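Local atomic coordinates of carbohydrate kinase (Agrobacterium tumefaciens, PDB entry 2NWH), a protein that probably phosphorylates a sugar or related small molecule at the expense of ATP, as a member of the pfkB family of carbohydrate kinases. Residues Pro93-Ile98 / Ala108-Asp113. Numbering follows the deposited sequence.
Sequences PSYTAI and ALADMD
Thr96 and Leu109 bind each other through both backbone amides, Leu109 N to Thr96 O at 2.8 Å and Thr96 N to Leu109 O at 2.9 Å. Two residues along, Ser94 and Asp111 form the second hydrogen-bonded pair, Asp111 N to Ser94 O at 2.9 Å and Ser94 N to Asp111 O at 3.1 Å. Two waters extend this network over the face that carries Ser94, Thr96, Leu109 and Asp111. The first donates to Leu109 O and to Ser94 OG and also bonds Thr96 OG1, so Leu109 O is gripped by an amide and a water. The second accepts from Ser94 OG and donates to Asp111 OD2. With its first torsion at 62°, between its own backbone N and carbonyl carbon, Ser94 OG stands where it accepts from the first water and donates to the second. The strands form an antiparallel beta hairpin, residues 94-99 and 105-111, within the small four-stranded sheet that stands apart from the main sheet, consistent with the lid of ribokinase-like enzymes. Strand 105-111 is outermost in this sheet, and strand 94-99 bonds on its other side to strand 13-20 through Ile14, Arg16 and Gly18. On the other face, the Tyr95 ring, with CG anti to the backbone N (173°), reaches along the strand pair toward Ala108, whose CB lies obliquely to the ring, 3.5 Å from Tyr95 CZ. Ala110 CB sits at the ring edge, and Ala97 CB touches Ala108 CB at 4.0 Å. Beyond the last bridge, Met112 folds back through bends at chi2 and chi3; its SD lies 4.0 Å from Pro93 CB, and its CE comes close to Ser94 O (3.0 Å, short for a methyl carbon against an oxygen) and near Tyr95 CB.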
ATOM      1  N   PRO A  93      -9.475   9.039  10.668  1.00 19.37           N
ATOM      2  CA  PRO A  93      -9.070   7.755  11.267  1.00 18.00           C
ATOM      3  C   PRO A  93      -7.679   7.847  11.936  1.00 18.03           C
ATOM      4  O   PRO A  93      -6.827   8.619  11.499  1.00 17.49           O
ATOM      5  CB  PRO A  93      -8.953   6.815  10.061  1.00 19.75           C
ATOM      6  CG  PRO A  93      -9.926   7.412   9.017  1.00 18.76           C
ATOM      7  CD  PRO A  93      -9.916   8.903   9.248  1.00 19.52           C
ATOM      8  N   SER A  94      -7.457   7.035  12.960  1.00 17.24           N
ATOM      9  CA  SER A  94      -6.196   7.100  13.740  1.00 17.74           C
ATOM     10  C   SER A  94      -5.775   5.735  14.185  1.00 17.58           C
ATOM     11  O   SER A  94      -6.622   4.868  14.419  1.00 18.10           O
ATOM     12  CB  SER A  94      -6.358   8.028  14.950  1.00 18.26           C
ATOM     13  OG  SER A  94      -7.350   7.530  15.828  1.00 20.37           O
ATOM     14  N   TYR A  95      -4.454   5.507  14.228  1.00 16.04           N
ATOM     15  CA  TYR A  95      -3.833   4.361  14.873  1.00 15.93           C
ATOM     16  C   TYR A  95      -2.967   4.941  16.037  1.00 15.61           C
ATOM     17  O   TYR A  95      -2.069   5.742  15.811  1.00 14.50           O
ATOM     18  CB  TYR A  95      -2.962   3.591  13.841  1.00 17.77           C
ATOM     19  CG  TYR A  95      -2.159   2.488  14.454  1.00 18.85           C
ATOM     20  CD1 TYR A  95      -2.730   1.217  14.684  1.00 19.83           C
ATOM     21  CD2 TYR A  95      -0.836   2.707  14.837  1.00 18.86           C
ATOM     22  CE1 TYR A  95      -2.016   0.198  15.282  1.00 21.67           C
ATOM     23  CE2 TYR A  95      -0.112   1.696  15.444  1.00 21.46           C
ATOM     24  CZ  TYR A  95      -0.701   0.444  15.643  1.00 23.72           C
ATOM     25  OH  TYR A  95       0.067  -0.524  16.242  1.00 27.31           O
ATOM     26  N   THR A  96      -3.261   4.552  17.272  1.00 13.91           N
ATOM     27  CA  THR A  96      -2.558   5.095  18.446  1.00 15.96           C
ATOM     28  C   THR A  96      -1.892   3.952  19.193  1.00 16.29           C
ATOM     29  O   THR A  96      -2.570   3.027  19.585  1.00 17.09           O
ATOM     30  CB  THR A  96      -3.578   5.784  19.357  1.00 15.64           C
ATOM     31  OG1 THR A  96      -4.273   6.794  18.604  1.00 14.79           O
ATOM     32  CG2 THR A  96      -2.881   6.376  20.616  1.00 16.49           C
ATOM     33  N   ALA A  97      -0.561   3.980  19.335  1.00 17.11           N
ATOM     34  CA  ALA A  97       0.158   2.925  20.042  1.00 17.48           C
ATOM     35  C   ALA A  97       0.846   3.511  21.268  1.00 17.40           C
ATOM     36  O   ALA A  97       1.379   4.655  21.242  1.00 19.30           O
ATOM     37  CB  ALA A  97       1.213   2.286  19.117  1.00 16.80           C
ATOM     38  N   ILE A  98       0.892   2.727  22.324  1.00 16.03           N
ATOM     39  CA  ILE A  98       1.738   3.102  23.446  1.00 14.74           C
ATOM     40  C   ILE A  98       2.834   2.026  23.568  1.00 16.55           C
ATOM     41  O   ILE A  98       2.530   0.832  23.647  1.00 16.33           O
ATOM     42  CB  ILE A  98       0.893   3.267  24.708  1.00 15.44           C
ATOM     43  CG1 ILE A  98      -0.112   4.450  24.552  1.00 12.78           C
ATOM     44  CG2 ILE A  98       1.801   3.321  25.958  1.00 15.10           C
ATOM     45  CD1 ILE A  98      -1.004   4.633  25.771  1.00 19.27           C
ATOM     46  N   ALA A 108      -2.256  -1.057  21.195  1.00 17.15           N
ATOM     47  CA  ALA A 108      -2.570  -0.052  20.201  1.00 16.84           C
ATOM     48  C   ALA A 108      -4.075  -0.085  19.973  1.00 16.63           C
ATOM     49  O   ALA A 108      -4.728  -1.133  20.143  1.00 16.53           O
ATOM     50  CB  ALA A 108      -1.815  -0.312  18.894  1.00 17.56           C
ATOM     51  N   LEU A 109      -4.615   1.080  19.667  1.00 15.95           N
ATOM     52  CA  LEU A 109      -6.023   1.256  19.390  1.00 17.58           C
ATOM     53  C   LEU A 109      -6.184   1.882  17.982  1.00 16.60           C
ATOM     54  O   LEU A 109      -5.612   2.959  17.676  1.00 17.12           O
ATOM     55  CB  LEU A 109      -6.657   2.206  20.405  1.00 17.77           C
ATOM     56  CG  LEU A 109      -8.127   2.068  20.735  1.00 21.75           C
ATOM     57  CD1 LEU A 109      -8.346   0.666  21.256  1.00 22.24           C
ATOM     58  CD2 LEU A 109      -8.496   3.061  21.830  1.00 24.81           C
ATOM     59  N   ALA A 110      -6.952   1.202  17.150  1.00 17.18           N
ATOM     60  CA  ALA A 110      -7.260   1.680  15.784  1.00 16.98           C
ATOM     61  C   ALA A 110      -8.708   2.132  15.737  1.00 17.11           C
ATOM     62  O   ALA A 110      -9.614   1.392  16.115  1.00 15.41           O
ATOM     63  CB  ALA A 110      -6.989   0.591  14.741  1.00 17.66           C
ATOM     64  N   ASP A 111      -8.918   3.362  15.278  1.00 17.92           N
ATOM     65  CA  ASP A 111     -10.251   3.845  14.961  1.00 19.12           C
ATOM     66  C   ASP A 111     -10.352   4.100  13.451  1.00 17.90           C
ATOM     67  O   ASP A 111      -9.984   5.163  12.978  1.00 18.29           O
ATOM     68  CB  ASP A 111     -10.536   5.144  15.738  1.00 18.92           C
ATOM     69  CG  ASP A 111     -11.893   5.767  15.368  1.00 24.02           C
ATOM     70  OD1 ASP A 111     -12.814   5.058  14.854  1.00 24.85           O
ATOM     71  OD2 ASP A 111     -11.996   6.996  15.529  1.00 29.64           O
ATOM     72  N   MET A 112     -10.867   3.134  12.711  1.00 18.31           N
ATOM     73  CA  MET A 112     -10.916   3.236  11.260  1.00 19.25           C
ATOM     74  C   MET A 112     -12.366   3.420  10.720  1.00 20.23           C
ATOM     75  O   MET A 112     -12.595   3.251   9.520  1.00 19.78           O
ATOM     76  CB  MET A 112     -10.290   1.997  10.626  1.00 19.22           C
ATOM     77  CG  MET A 112      -8.785   1.755  10.936  1.00 21.91           C
ATOM     78  SD  MET A 112      -7.712   3.066  10.323  1.00 15.14           S
ATOM     79  CE  MET A 112      -6.864   3.487  11.762  1.00 25.96           C
ATOM     80  N   ASP A 113     -13.323   3.744  11.603  1.00 20.04           N
ATOM     81  CA  ASP A 113     -14.723   3.749  11.230  1.00 20.35           C
ATOM     82  C   ASP A 113     -15.051   4.734  10.131  1.00 18.56           C
ATOM     83  O   ASP A 113     -16.022   4.516   9.401  1.00 17.25           O
ATOM     84  CB  ASP A 113     -15.642   4.049  12.423  1.00 21.17           C
ATOM     85  CG  ASP A 113     -15.614   2.941  13.502  1.00 25.88           C
ATOM     86  OD1 ASP A 113     -15.285   1.749  13.214  1.00 27.51           O
ATOM     87  OD2 ASP A 113     -15.957   3.285  14.640  1.00 28.85           O
TER
HETATM   88  O   HOH W   1      -6.544   5.577  17.486  1.00 22.08           O
HETATM   89  O   HOH W   2      -9.684   8.641  14.983  1.00 24.92           O